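Local atomic coordinates of berberine bridge enzyme-like 28 (Arabidopsis thaliana, PDB entry 5D79), a protein that acts as an FAD-binding oxidoreductase of the berberine bridge enzyme-like family and is involved in adaptation to salt stress. Residues Gly404-Met407 and Ser408-Glu412; Pro460-Lys464 and Ser465-Ala469; Lys493-Gly496 and Val497-Lys501; Asn502-Glu505 and Arg506-Val510. All blocks are in the same frame, centred on the assembly; numbering follows the deposited sequence.

Contact 1 of 4, residues Gly404-Met407 and Ser408-Glu412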
ATOM      1  N   GLY A 404      15.910   2.036   7.724  1.00 13.01           N
ATOM      2  CA  GLY A 404      17.311   1.674   7.814  1.00 13.39           C
ATOM      3  C   GLY A 404      17.576   0.473   6.921  1.00 12.91           C
ATOM      4  O   GLY A 404      16.716   0.074   6.147  1.00 14.73           O
ATOM      5  N   GLY A 405      18.762  -0.112   7.010  1.00 11.66           N
ATOM      6  CA  GLY A 405      19.120  -1.165   6.073  1.00 18.75           C
ATOM      7  C   GLY A 405      19.072  -0.682   4.631  1.00 19.33           C
ATOM      8  O   GLY A 405      19.552   0.406   4.315  1.00 18.47           O
ATOM      9  N   LYS A 406      18.467  -1.471   3.749  1.00 18.07           N
ATOM     10  CA  LYS A 406      18.426  -1.112   2.335  1.00 16.57           C
ATOM     11  C   LYS A 406      17.704   0.221   2.153  1.00 19.91           C
ATOM     12  O   LYS A 406      17.981   0.975   1.203  1.00 17.02           O
ATOM     13  CB  LYS A 406      17.749  -2.219   1.510  1.00 16.67           C
ATOM     14  CG  LYS A 406      17.889  -2.052  -0.005  1.00 21.19           C
ATOM     15  CD  LYS A 406      19.226  -2.601  -0.528  1.00 25.06           C
ATOM     16  CE  LYS A 406      19.440  -2.222  -1.989  1.00 25.10           C
ATOM     17  NZ  LYS A 406      20.447  -3.074  -2.677  1.00 28.41           N
ATOM     18  N   MET A 407      16.812   0.534   3.092  1.00 19.34           N
ATOM     19  CA  MET A 407      15.998   1.742   2.991  1.00 20.83           C
ATOM     20  C   MET A 407      16.812   3.018   3.185  1.00 20.90           C
ATOM     21  O   MET A 407      16.424   4.057   2.686  1.00 17.62           O
ATOM     22  CB  MET A 407      14.836   1.702   3.989  1.00 18.78           C
ATOM     23  CG  MET A 407      13.797   0.620   3.662  1.00 20.47           C
ATOM     24  SD  MET A 407      13.016   0.832   2.036  1.00 16.56           S
ATOM     25  CE  MET A 407      11.967   2.258   2.334  1.00  9.78           C
ATOM     26  N   SER A 408      17.941   2.947   3.885  1.00 19.58           N
ATOM     27  CA  SER A 408      18.779   4.134   4.027  1.00 20.97           C
ATOM     28  C   SER A 408      19.976   4.016   3.085  1.00 18.79           C
ATOM     29  O   SER A 408      20.670   4.998   2.784  1.00 17.06           O
ATOM     30  CB  SER A 408      19.210   4.329   5.490  1.00 21.31           C
ATOM     31  OG  SER A 408      19.993   3.253   5.964  1.00 25.59           O
ATOM     32  N   GLU A 409      20.192   2.799   2.603  1.00 18.49           N
ATOM     33  CA  GLU A 409      21.224   2.543   1.616  1.00 21.82           C
ATOM     34  C   GLU A 409      20.860   3.230   0.308  1.00 22.71           C
ATOM     35  O   GLU A 409      21.675   3.949  -0.278  1.00 21.20           O
ATOM     36  CB  GLU A 409      21.406   1.044   1.406  1.00 25.24           C
ATOM     37  CG  GLU A 409      22.335   0.703   0.277  1.00 34.90           C
ATOM     38  CD  GLU A 409      22.858  -0.709   0.375  1.00 45.76           C
ATOM     39  OE1 GLU A 409      23.347  -1.228  -0.653  1.00 49.29           O
ATOM     40  OE2 GLU A 409      22.778  -1.295   1.481  1.00 50.46           O
ATOM     41  N   MET A 410      19.624   3.008  -0.137  1.00 22.81           N
ATOM     42  CA  MET A 410      19.096   3.653  -1.339  1.00 20.58           C
ATOM     43  C   MET A 410      18.940   5.160  -1.156  1.00 19.67           C
ATOM     44  O   MET A 410      18.566   5.612  -0.067  1.00 20.78           O
ATOM     45  CB  MET A 410      17.754   3.044  -1.719  1.00 16.50           C
ATOM     46  CG  MET A 410      17.852   1.634  -2.250  1.00 17.98           C
ATOM     47  SD  MET A 410      16.230   1.074  -2.774  1.00 34.22           S
ATOM     48  CE  MET A 410      16.030   1.955  -4.322  1.00 16.37           C
ATOM     49  N   ALA A 411      19.227   5.930  -2.210  1.00 15.67           N
ATOM     50  CA  ALA A 411      19.114   7.384  -2.145  1.00 15.61           C
ATOM     51  C   ALA A 411      17.715   7.822  -2.545  1.00 18.44           C
ATOM     52  O   ALA A 411      17.007   7.094  -3.244  1.00 16.35           O
ATOM     53  CB  ALA A 411      20.155   8.047  -3.022  1.00 13.58           C
ATOM     54  N   GLU A 412      17.313   9.009  -2.089  1.00 18.27           N
ATOM     55  CA  GLU A 412      15.969   9.535  -2.342  1.00 19.88           C
ATOM     56  C   GLU A 412      15.570   9.499  -3.831  1.00 23.18           C
ATOM     57  O   GLU A 412      14.457   9.080  -4.167  1.00 19.33           O
ATOM     58  CB  GLU A 412      15.873  10.971  -1.812  1.00 20.07           C
ATOM     59  CG  GLU A 412      14.537  11.659  -2.071  1.00 20.19           C
ATOM     60  CD  GLU A 412      14.554  13.132  -1.708  1.00 21.65           C
ATOM     61  OE1 GLU A 412      15.621  13.771  -1.868  1.00 27.24           O
ATOM     62  OE2 GLU A 412      13.505  13.645  -1.256  1.00 16.70           O
TER
HETATM   63  O   HOH W   1      22.150   1.094   5.335  1.00 21.24           O
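K406 sets its CG anti to the backbone N (chi1 -169°) and then bends at chi2, and E409, one turn on, holds its own CG in the same anti place with an extended chain beyond; the two side chains thus lean obliquely over one another on one flank of the short helix 406-409. CD of K406, part-way along the lysine, lies 4.2 Å from the carboxylate carbon CD of E409. The charged ends come less close than a firm pair would: NZ of K406 and OE1 of E409 are 4.0 Å apart, a long salt bridge that is probably more an electrostatic pull than a firm grip. CG of M410 rests 3.5 Å from K406 O, and its nearest carbon in the lysine side chain is CE, which it only brushes.

G405 stands at the N-cap position, and its carbonyl O takes the first helical amides: E409 N arrives in the carbonyl plane at 3.0 Å, while S408 N, also 3.0 Å from G405 O, stands 54° out of that plane. A water donates to the same G405 O at 2.9 Å and also binds OG of S408, so this oxygen is held from several directions. G404 and G405 both have positive phi, a shape glycine takes up easily. At the far end M410 N makes an almost straight bond (173°) to K406 O.

The helix links strands 396-402 and 425-434 of the seven-stranded antiparallel sheet. M407 packs buried against R420, M410 touches R420 and D200, and the backbone of K406 is hydrogen-bonded to R193 of helix 192-195.

Contact 2 of 4, residues Pro460-Lys464 and Ser465-Ala469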
ATOM      1  N   PRO A 460       5.001  17.702  16.625  1.00 18.06           N
ATOM      2  CA  PRO A 460       6.362  18.146  16.936  1.00 16.67           C
ATOM      3  C   PRO A 460       7.438  17.066  16.894  1.00 18.31           C
ATOM      4  O   PRO A 460       8.597  17.407  17.030  1.00 18.79           O
ATOM      5  CB  PRO A 460       6.225  18.663  18.367  1.00 20.25           C
ATOM      6  CG  PRO A 460       5.156  17.839  18.943  1.00 20.94           C
ATOM      7  CD  PRO A 460       4.159  17.700  17.836  1.00 19.41           C
ATOM      8  N   TYR A 461       7.066  15.802  16.723  1.00 20.67           N
ATOM      9  CA  TYR A 461       8.001  14.698  16.901  1.00 17.67           C
ATOM     10  C   TYR A 461       8.364  13.986  15.597  1.00 15.81           C
ATOM     11  O   TYR A 461       9.283  13.166  15.562  1.00 15.35           O
ATOM     12  CB  TYR A 461       7.420  13.684  17.884  1.00 14.78           C
ATOM     13  CG  TYR A 461       6.894  14.281  19.171  1.00 18.70           C
ATOM     14  CD1 TYR A 461       7.750  14.931  20.048  1.00 18.73           C
ATOM     15  CD2 TYR A 461       5.543  14.172  19.524  1.00 17.72           C
ATOM     16  CE1 TYR A 461       7.285  15.473  21.233  1.00 21.44           C
ATOM     17  CE2 TYR A 461       5.067  14.715  20.720  1.00 19.80           C
ATOM     18  CZ  TYR A 461       5.952  15.364  21.566  1.00 22.03           C
ATOM     19  OH  TYR A 461       5.533  15.912  22.754  1.00 24.34           O
ATOM     20  N   VAL A 462       7.631  14.295  14.533  1.00 14.02           N
ATOM     21  CA  VAL A 462       7.863  13.653  13.246  1.00 16.50           C
ATOM     22  C   VAL A 462       8.468  14.627  12.222  1.00 21.58           C
ATOM     23  O   VAL A 462       8.745  15.794  12.549  1.00 19.88           O
ATOM     24  CB  VAL A 462       6.561  13.038  12.686  1.00 15.09           C
ATOM     25  CG1 VAL A 462       6.005  12.010  13.675  1.00 13.30           C
ATOM     26  CG2 VAL A 462       5.533  14.124  12.379  1.00 16.44           C
ATOM     27  N   SER A 463       8.697  14.137  10.997  1.00 22.59           N
ATOM     28  CA  SER A 463       9.348  14.931   9.952  1.00 17.83           C
ATOM     29  C   SER A 463       8.542  16.190   9.689  1.00 18.66           C
ATOM     30  O   SER A 463       7.325  16.215   9.897  1.00 17.08           O
ATOM     31  CB  SER A 463       9.520  14.119   8.660  1.00 15.91           C
ATOM     32  OG  SER A 463       8.281  13.900   8.004  1.00 16.18           O
ATOM     33  N   LYS A 464       9.223  17.244   9.260  1.00 18.44           N
ATOM     34  CA  LYS A 464       8.551  18.508   9.028  1.00 20.86           C
ATOM     35  C   LYS A 464       9.161  19.214   7.839  1.00 17.81           C
ATOM     36  O   LYS A 464      10.310  18.966   7.505  1.00 21.19           O
ATOM     37  CB  LYS A 464       8.641  19.384  10.276  1.00 29.91           C
ATOM     38  CG  LYS A 464      10.051  19.539  10.781  1.00 39.16           C
ATOM     39  CD  LYS A 464      10.095  20.238  12.123  1.00 49.78           C
ATOM     40  CE  LYS A 464      11.538  20.586  12.522  1.00 55.45           C
ATOM     41  NZ  LYS A 464      12.417  19.381  12.643  1.00 56.28           N
ATOM     42  N   SER A 465       8.383  20.084   7.208  1.00 19.87           N
ATOM     43  CA  SER A 465       8.844  20.887   6.072  1.00 22.90           C
ATOM     44  C   SER A 465       9.664  20.117   5.029  1.00 20.88           C
ATOM     45  O   SER A 465      10.862  20.367   4.865  1.00 22.65           O
ATOM     46  CB  SER A 465       9.663  22.073   6.580  1.00 27.18           C
ATOM     47  OG  SER A 465       8.914  22.841   7.503  1.00 29.37           O
ATOM     48  N   PRO A 466       9.018  19.183   4.315  1.00 21.49           N
ATOM     49  CA  PRO A 466       7.601  18.834   4.469  1.00 18.87           C
ATOM     50  C   PRO A 466       7.391  17.713   5.487  1.00 19.72           C
ATOM     51  O   PRO A 466       8.322  16.952   5.775  1.00 17.47           O
ATOM     52  CB  PRO A 466       7.213  18.359   3.076  1.00 16.88           C
ATOM     53  CG  PRO A 466       8.456  17.652   2.627  1.00 18.50           C
ATOM     54  CD  PRO A 466       9.635  18.436   3.203  1.00 19.68           C
ATOM     55  N   ARG A 467       6.177  17.621   6.021  1.00 19.33           N
ATOM     56  CA  ARG A 467       5.781  16.471   6.827  1.00 18.04           C
ATOM     57  C   ARG A 467       5.555  15.271   5.904  1.00 16.31           C
ATOM     58  O   ARG A 467       4.587  15.237   5.143  1.00 13.65           O
ATOM     59  CB  ARG A 467       4.519  16.785   7.641  1.00 12.31           C
ATOM     60  CG  ARG A 467       4.087  15.678   8.608  1.00 11.98           C
ATOM     61  CD  ARG A 467       2.984  16.171   9.537  1.00 14.78           C
ATOM     62  NE  ARG A 467       2.668  15.193  10.581  1.00 18.25           N
ATOM     63  CZ  ARG A 467       1.922  15.440  11.659  1.00 16.29           C
ATOM     64  NH1 ARG A 467       1.397  16.640  11.856  1.00 16.94           N
ATOM     65  NH2 ARG A 467       1.702  14.482  12.545  1.00 14.59           N
ATOM     66  N   GLY A 468       6.456  14.293   5.957  1.00 14.12           N
ATOM     67  CA  GLY A 468       6.380  13.159   5.050  1.00 13.95           C
ATOM     68  C   GLY A 468       5.158  12.262   5.202  1.00 13.27           C
ATOM     69  O   GLY A 468       4.680  12.020   6.305  1.00 13.08           O
ATOM     70  N   ALA A 469       4.670  11.764   4.067  1.00 17.55           N
ATOM     71  CA  ALA A 469       3.524  10.856   4.011  1.00 16.90           C
ATOM     72  C   ALA A 469       3.736   9.743   2.963  1.00 16.55           C
ATOM     73  O   ALA A 469       4.361   9.959   1.916  1.00 16.23           O
ATOM     74  CB  ALA A 469       2.239  11.650   3.703  1.00 13.54           C
TER
HETATM   75  O   HOH W   2       5.825  12.659   8.819  1.00 13.83           O
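This is a chain reversal held by a side-chain-to-backbone bond, S463 to G468, in the loop that leads from helix 441-458 to helix 488-500. The amide of G468 points at OG of S463 over 2.8 Å, at a fairly straight 161°. OG is placed for it by chi1 of 71°, between the backbone N and the carbonyl carbon of its own residue. The hydroxyl is used both ways, since it also donates to a water 2.9 Å from OG, and that water donates in turn to the carbonyl O of G468 at 2.8 Å. Serine, water and glycine therefore close a small polar ring.

The bend itself is made by S465, with positive phi, and the cis peptide before P466. On the return R467 passes close by: its CA makes a C-H...O contact of 3.4 Å with S463 O. Further out, V462 CG2 meets R467 NE at 3.5 Å, coming to the guanidinium obliquely. The polar end of that arginine is busy elsewhere, in a salt bridge to D370, hydrogen bonds to Y455 O and T459 OG1, and a cation-pi contact with Y455.

Away from the annotated sites, the whole piece is a loop reversal that contains a cis-proline and is closed by a bond from backbone amide to serine hydroxyl. It lies beside strand 363-372, an outer strand of the seven-stranded antiparallel sheet, whose F371 shares backbone hydrogen bonding with S463.

Contact 3 of 4, residues Lys493-Gly496 and Val497-Lys501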
ATOM      1  N   LYS A 493       1.075  20.844  -5.536  1.00 24.79           N
ATOM      2  CA  LYS A 493       2.383  20.938  -4.891  1.00 26.37           C
ATOM      3  C   LYS A 493       2.281  20.756  -3.384  1.00 26.49           C
ATOM      4  O   LYS A 493       3.204  20.246  -2.744  1.00 27.04           O
ATOM      5  CB  LYS A 493       3.029  22.286  -5.209  1.00 26.92           C
ATOM      6  CG  LYS A 493       4.528  22.304  -5.033  1.00 33.10           C
ATOM      7  CD  LYS A 493       5.122  23.599  -5.554  1.00 34.89           C
ATOM      8  CE  LYS A 493       6.624  23.619  -5.354  1.00 39.53           C
ATOM      9  NZ  LYS A 493       7.218  24.915  -5.797  1.00 45.14           N
ATOM     10  N   SER A 494       1.140  21.159  -2.834  1.00 28.48           N
ATOM     11  CA  SER A 494       0.872  21.114  -1.392  1.00 28.61           C
ATOM     12  C   SER A 494       1.063  19.739  -0.759  1.00 21.12           C
ATOM     13  O   SER A 494       1.859  19.593   0.166  1.00 19.03           O
ATOM     14  CB  SER A 494      -0.555  21.601  -1.118  1.00 32.30           C
ATOM     15  OG  SER A 494      -0.832  21.583   0.266  1.00 34.46           O
ATOM     16  N   TRP A 495       0.325  18.740  -1.243  1.00 23.33           N
ATOM     17  CA  TRP A 495       0.473  17.368  -0.746  1.00 21.91           C
ATOM     18  C   TRP A 495       1.568  16.613  -1.509  1.00 21.55           C
ATOM     19  O   TRP A 495       2.162  15.676  -0.985  1.00 22.69           O
ATOM     20  CB  TRP A 495      -0.860  16.603  -0.827  1.00 19.69           C
ATOM     21  CG  TRP A 495      -1.451  16.558  -2.200  1.00 21.37           C
ATOM     22  CD1 TRP A 495      -1.190  15.638  -3.174  1.00 21.73           C
ATOM     23  CD2 TRP A 495      -2.399  17.476  -2.758  1.00 19.79           C
ATOM     24  NE1 TRP A 495      -1.914  15.932  -4.305  1.00 20.15           N
ATOM     25  CE2 TRP A 495      -2.667  17.053  -4.072  1.00 18.16           C
ATOM     26  CE3 TRP A 495      -3.048  18.613  -2.270  1.00 19.51           C
ATOM     27  CZ2 TRP A 495      -3.546  17.728  -4.906  1.00 18.08           C
ATOM     28  CZ3 TRP A 495      -3.926  19.277  -3.095  1.00 23.10           C
ATOM     29  CH2 TRP A 495      -4.169  18.835  -4.400  1.00 22.00           C
ATOM     30  N   GLY A 496       1.846  17.038  -2.738  1.00 18.10           N
ATOM     31  CA  GLY A 496       2.891  16.435  -3.548  1.00 18.21           C
ATOM     32  C   GLY A 496       4.251  16.301  -2.877  1.00 17.67           C
ATOM     33  O   GLY A 496       4.889  15.240  -2.940  1.00 15.64           O
ATOM     34  N   VAL A 497       4.701  17.375  -2.232  1.00 21.00           N
ATOM     35  CA  VAL A 497       5.984  17.349  -1.534  1.00 19.57           C
ATOM     36  C   VAL A 497       5.929  16.514  -0.229  1.00 19.72           C
ATOM     37  O   VAL A 497       6.960  16.089   0.301  1.00 15.92           O
ATOM     38  CB  VAL A 497       6.467  18.773  -1.234  1.00 13.49           C
ATOM     39  CG1 VAL A 497       6.544  19.572  -2.529  1.00 20.27           C
ATOM     40  CG2 VAL A 497       5.547  19.451  -0.255  1.00 13.69           C
ATOM     41  N   LYS A 498       4.725  16.254   0.275  1.00 18.42           N
ATOM     42  CA  LYS A 498       4.579  15.428   1.465  1.00 17.27           C
ATOM     43  C   LYS A 498       4.773  13.940   1.115  1.00 12.83           C
ATOM     44  O   LYS A 498       5.491  13.198   1.792  1.00 11.73           O
ATOM     45  CB  LYS A 498       3.208  15.674   2.105  1.00 17.96           C
ATOM     46  CG  LYS A 498       2.949  17.125   2.503  1.00 16.19           C
ATOM     47  CD  LYS A 498       1.558  17.254   3.110  1.00 24.19           C
ATOM     48  CE  LYS A 498       1.306  18.652   3.671  1.00 26.65           C
ATOM     49  NZ  LYS A 498      -0.055  18.750   4.274  1.00 24.97           N
ATOM     50  N   TYR A 499       4.147  13.528   0.023  1.00 13.35           N
ATOM     51  CA  TYR A 499       4.261  12.168  -0.476  1.00 13.20           C
ATOM     52  C   TYR A 499       5.620  11.878  -1.108  1.00 16.40           C
ATOM     53  O   TYR A 499       6.159  10.787  -0.945  1.00 16.03           O
ATOM     54  CB  TYR A 499       3.188  11.909  -1.524  1.00 13.68           C
ATOM     55  CG  TYR A 499       1.769  11.743  -1.050  1.00 14.77           C
ATOM     56  CD1 TYR A 499       1.462  11.047   0.115  1.00 15.77           C
ATOM     57  CD2 TYR A 499       0.714  12.234  -1.817  1.00 20.79           C
ATOM     58  CE1 TYR A 499       0.130  10.875   0.518  1.00 17.10           C
ATOM     59  CE2 TYR A 499      -0.611  12.059  -1.424  1.00 21.65           C
ATOM     60  CZ  TYR A 499      -0.896  11.381  -0.265  1.00 17.34           C
ATOM     61  OH  TYR A 499      -2.207  11.230   0.102  1.00 14.60           O
ATOM     62  N   PHE A 500       6.157  12.846  -1.857  1.00 14.96           N
ATOM     63  CA  PHE A 500       7.298  12.586  -2.726  1.00 12.74           C
ATOM     64  C   PHE A 500       8.530  13.451  -2.486  1.00 16.34           C
ATOM     65  O   PHE A 500       9.564  13.226  -3.119  1.00 13.79           O
ATOM     66  CB  PHE A 500       6.866  12.747  -4.175  1.00 15.53           C
ATOM     67  CG  PHE A 500       5.751  11.833  -4.564  1.00 19.02           C
ATOM     68  CD1 PHE A 500       5.946  10.464  -4.582  1.00 14.66           C
ATOM     69  CD2 PHE A 500       4.515  12.335  -4.913  1.00 16.30           C
ATOM     70  CE1 PHE A 500       4.937   9.615  -4.937  1.00 15.91           C
ATOM     71  CE2 PHE A 500       3.499  11.484  -5.273  1.00 19.44           C
ATOM     72  CZ  PHE A 500       3.713  10.118  -5.284  1.00 17.47           C
ATOM     73  N   LYS A 501       8.411  14.431  -1.587  1.00 14.54           N
ATOM     74  CA  LYS A 501       9.495  15.363  -1.233  1.00 17.69           C
ATOM     75  C   LYS A 501      10.221  15.941  -2.456  1.00 17.07           C
ATOM     76  O   LYS A 501       9.587  16.556  -3.307  1.00 18.33           O
ATOM     77  CB  LYS A 501      10.485  14.688  -0.282  1.00 17.62           C
ATOM     78  CG  LYS A 501       9.833  14.260   1.032  1.00 18.15           C
ATOM     79  CD  LYS A 501      10.830  14.241   2.177  1.00 19.28           C
ATOM     80  CE  LYS A 501      10.122  14.363   3.513  1.00 23.28           C
ATOM     81  NZ  LYS A 501      10.919  13.752   4.610  1.00 24.29           N
TER
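The last turns of helix 488-500 join K493-G496 to V497-K501, with V497 N reaching K493 O over a lengthy 3.3 Å and the carbonyl of W495 taking two amides: Y499 N comes nearly along the C=O axis at 3.1 Å, and K498 N stands 62° out of the carbonyl plane at 2.9 Å.

Side chains follow the same spacing. CD1 of W495 meets CE2 of Y499 at 4.0 Å, the two side chains passing each other at a slant. The indole is turned there by chi1 of 57°, which puts CG between the backbone N and the carbonyl carbon, an uncommon choice within a helix. V497 brings CG1 to 3.4 Å from K493 O. K498 runs fully extended beyond CG; its CB lies 3.3 Å from W495 O and its CG 3.6 Å from S494 O, so the lysine stem lies over two successive carbonyls. With an alanine in place of K498, the S494 carbonyl would probably lose the methylene cover it gets from CG, CD and CE.

Both aromatic side chains carry polar groups whose partners lie beyond the helix: W495 NE1 bonds to Q524 O, and Y499 OH to Q524 OE1 and D475 N. The NE1 bond helps set the turn of the indole, while the bonds at OH hold the end of the tyrosine in place; the apolar touch between the rings adds to both, so this buried face of the helix is held by more than packing alone.

Contact 4 of 4, residues Asn502-Glu505 and Arg506-Val510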
ATOM      1  N   ASN A 502      11.533  15.748  -2.555  1.00 16.53           N
ATOM      2  CA  ASN A 502      12.296  16.352  -3.654  1.00 20.04           C
ATOM      3  C   ASN A 502      12.051  15.687  -5.006  1.00 22.63           C
ATOM      4  O   ASN A 502      12.490  16.183  -6.043  1.00 23.04           O
ATOM      5  CB  ASN A 502      13.789  16.330  -3.332  1.00 16.70           C
ATOM      6  CG  ASN A 502      14.108  17.074  -2.054  1.00 18.69           C
ATOM      7  OD1 ASN A 502      13.631  18.181  -1.844  1.00 16.54           O
ATOM      8  ND2 ASN A 502      14.892  16.456  -1.180  1.00 21.20           N
ATOM      9  N   ASN A 503      11.337  14.566  -4.990  1.00 24.88           N
ATOM     10  CA  ASN A 503      11.010  13.843  -6.211  1.00 20.57           C
ATOM     11  C   ASN A 503       9.793  14.407  -6.927  1.00 19.14           C
ATOM     12  O   ASN A 503       9.477  13.985  -8.039  1.00 22.49           O
ATOM     13  CB  ASN A 503      10.763  12.365  -5.905  1.00 18.49           C
ATOM     14  CG  ASN A 503      12.041  11.591  -5.647  1.00 17.93           C
ATOM     15  OD1 ASN A 503      13.122  11.950  -6.142  1.00 17.77           O
ATOM     16  ND2 ASN A 503      11.921  10.501  -4.896  1.00 12.06           N
ATOM     17  N   PHE A 504       9.095  15.342  -6.289  1.00 15.31           N
ATOM     18  CA  PHE A 504       7.852  15.862  -6.855  1.00 19.59           C
ATOM     19  C   PHE A 504       8.042  16.565  -8.211  1.00 22.04           C
ATOM     20  O   PHE A 504       7.241  16.364  -9.124  1.00 14.91           O
ATOM     21  CB  PHE A 504       7.177  16.820  -5.872  1.00 19.71           C
ATOM     22  CG  PHE A 504       5.929  17.475  -6.422  1.00 23.64           C
ATOM     23  CD1 PHE A 504       4.759  16.735  -6.599  1.00 24.41           C
ATOM     24  CD2 PHE A 504       5.923  18.828  -6.754  1.00 18.03           C
ATOM     25  CE1 PHE A 504       3.610  17.332  -7.099  1.00 20.85           C
ATOM     26  CE2 PHE A 504       4.784  19.430  -7.254  1.00 19.38           C
ATOM     27  CZ  PHE A 504       3.621  18.681  -7.429  1.00 20.26           C
ATOM     28  N   GLU A 505       9.102  17.363  -8.348  1.00 22.21           N
ATOM     29  CA  GLU A 505       9.321  18.115  -9.584  1.00 22.70           C
ATOM     30  C   GLU A 505       9.555  17.188 -10.768  1.00 20.42           C
ATOM     31  O   GLU A 505       8.970  17.392 -11.829  1.00 20.12           O
ATOM     32  CB  GLU A 505      10.484  19.091  -9.432  1.00 21.92           C
ATOM     33  CG  GLU A 505      10.171  20.249  -8.492  1.00 28.28           C
ATOM     34  CD  GLU A 505       8.949  21.092  -8.909  1.00 28.05           C
ATOM     35  OE1 GLU A 505       8.672  21.233 -10.126  1.00 21.90           O
ATOM     36  OE2 GLU A 505       8.270  21.615  -7.996  1.00 29.82           O
ATOM     37  N   ARG A 506      10.379  16.155 -10.587  1.00 20.10           N
ATOM     38  CA  ARG A 506      10.600  15.187 -11.664  1.00 20.78           C
ATOM     39  C   ARG A 506       9.301  14.500 -12.103  1.00 22.75           C
ATOM     40  O   ARG A 506       9.019  14.408 -13.301  1.00 24.14           O
ATOM     41  CB  ARG A 506      11.628  14.127 -11.262  1.00 16.54           C
ATOM     42  CG  ARG A 506      11.906  13.157 -12.402  1.00 17.95           C
ATOM     43  CD  ARG A 506      12.993  12.134 -12.114  1.00 21.00           C
ATOM     44  NE  ARG A 506      13.226  11.313 -13.302  1.00 20.92           N
ATOM     45  CZ  ARG A 506      14.004  10.238 -13.346  1.00 18.06           C
ATOM     46  NH1 ARG A 506      14.647   9.833 -12.265  1.00 15.48           N
ATOM     47  NH2 ARG A 506      14.133   9.567 -14.480  1.00 19.11           N
ATOM     48  N   LEU A 507       8.518  14.026 -11.132  1.00 22.57           N
ATOM     49  CA  LEU A 507       7.233  13.389 -11.403  1.00 20.57           C
ATOM     50  C   LEU A 507       6.351  14.280 -12.286  1.00 24.02           C
ATOM     51  O   LEU A 507       5.711  13.796 -13.226  1.00 21.74           O
ATOM     52  CB  LEU A 507       6.514  13.063 -10.091  1.00 14.46           C
ATOM     53  CG  LEU A 507       7.041  11.853  -9.329  1.00 13.81           C
ATOM     54  CD1 LEU A 507       6.637  11.921  -7.872  1.00 13.23           C
ATOM     55  CD2 LEU A 507       6.539  10.571  -9.982  1.00 14.59           C
ATOM     56  N   VAL A 508       6.340  15.579 -11.975  1.00 23.75           N
ATOM     57  CA  VAL A 508       5.580  16.579 -12.733  1.00 23.97           C
ATOM     58  C   VAL A 508       6.128  16.738 -14.150  1.00 20.15           C
ATOM     59  O   VAL A 508       5.362  16.868 -15.108  1.00 21.30           O
ATOM     60  CB  VAL A 508       5.582  17.952 -12.007  1.00 28.23           C
ATOM     61  CG1 VAL A 508       5.361  19.097 -12.979  1.00 28.52           C
ATOM     62  CG2 VAL A 508       4.521  17.974 -10.920  1.00 28.05           C
ATOM     63  N   ARG A 509       7.450  16.704 -14.285  1.00 20.31           N
ATOM     64  CA  ARG A 509       8.062  16.736 -15.609  1.00 22.15           C
ATOM     65  C   ARG A 509       7.662  15.485 -16.396  1.00 23.61           C
ATOM     66  O   ARG A 509       7.191  15.579 -17.536  1.00 22.45           O
ATOM     67  CB  ARG A 509       9.588  16.848 -15.513  1.00 22.14           C
ATOM     68  CG  ARG A 509      10.102  18.098 -14.789  1.00 20.80           C
ATOM     69  CD  ARG A 509       9.445  19.385 -15.275  1.00 21.69           C
ATOM     70  NE  ARG A 509      10.187  20.579 -14.853  1.00 27.23           N
ATOM     71  CZ  ARG A 509       9.952  21.262 -13.737  1.00 30.49           C
ATOM     72  NH1 ARG A 509       8.986  20.881 -12.909  1.00 33.53           N
ATOM     73  NH2 ARG A 509      10.684  22.329 -13.448  1.00 19.29           N
ATOM     74  N   VAL A 510       7.828  14.320 -15.780  1.00 21.54           N
ATOM     75  CA  VAL A 510       7.454  13.068 -16.434  1.00 23.10           C
ATOM     76  C   VAL A 510       5.963  13.098 -16.779  1.00 19.84           C
ATOM     77  O   VAL A 510       5.574  12.778 -17.903  1.00 21.22           O
ATOM     78  CB  VAL A 510       7.786  11.831 -15.560  1.00 17.13           C
ATOM     79  CG1 VAL A 510       7.313  10.562 -16.240  1.00 17.40           C
ATOM     80  CG2 VAL A 510       9.280  11.749 -15.288  1.00 16.91           C
TER
HETATM   81  O   HOH W   3      12.712  15.798  -8.620  1.00 13.00           O
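R509 folds back along the helix to E505, one turn before it, and can be followed atom by atom. CB starts 3.8 Å from the carbonyl O of E505. CG, anti to its own carbonyl carbon, presses closer, 3.2 Å from that same E505 O, and CD passes it at 4.0 Å after the bend at chi2. At the end NH1 donates to OE1 of E505 over 2.8 Å, meeting the oxygen head on, nearly in line with its C-O bond. The bond is bent (143°), and the carboxylate and guanidinium planes stand 83° apart, so this is a one-pronged salt bridge rather than a flat two-pronged pair. The other carboxylate oxygen, OE2, is hydrogen-bonded to Y489 OH of helix 488-500.

Round the helix from there, V508 puts CG2 over one face of the F504 ring, a CH-pi contact 4.0 Å from CG2 to the centroid and 24° off the normal. L507 lays CD1 against N503 O at 3.5 Å, and that oxygen also accepts the amide of L507. A water spans N502 O and R506 N.

With an alanine in place of E505, NH1 of R509 would probably lose both its partner and its countercharge, and the guanidinium would be freer to turn. The carboxylate thus does two jobs, pairing with an exposed arginine through one oxygen and tying two helices through the other, while F504, L507 and V508 supply the buried apolar side.

In the fold
Contacts 3 and 4 sit on consecutive helices that pack together: F500 CG and L507 CD1 are 3.4 Å apart, and the centres of the two contacts about 10 Å. Contact 2 joins contact 3 through the backbone, A469 N lying 2.8 Å from K498 O, a probable hydrogen bond. Contact 1 reaches the same group by its tail, with E412 OE1 2.9 Å from N502 ND2, another probable hydrogen bond, and E412 OE2 3.3 Å from K501 CB. None is an annotated site, yet the cofactor is near: the side chains of M407 and Y499 are each about 10 Å from the bound FAD, and that of L507 about 12 Å.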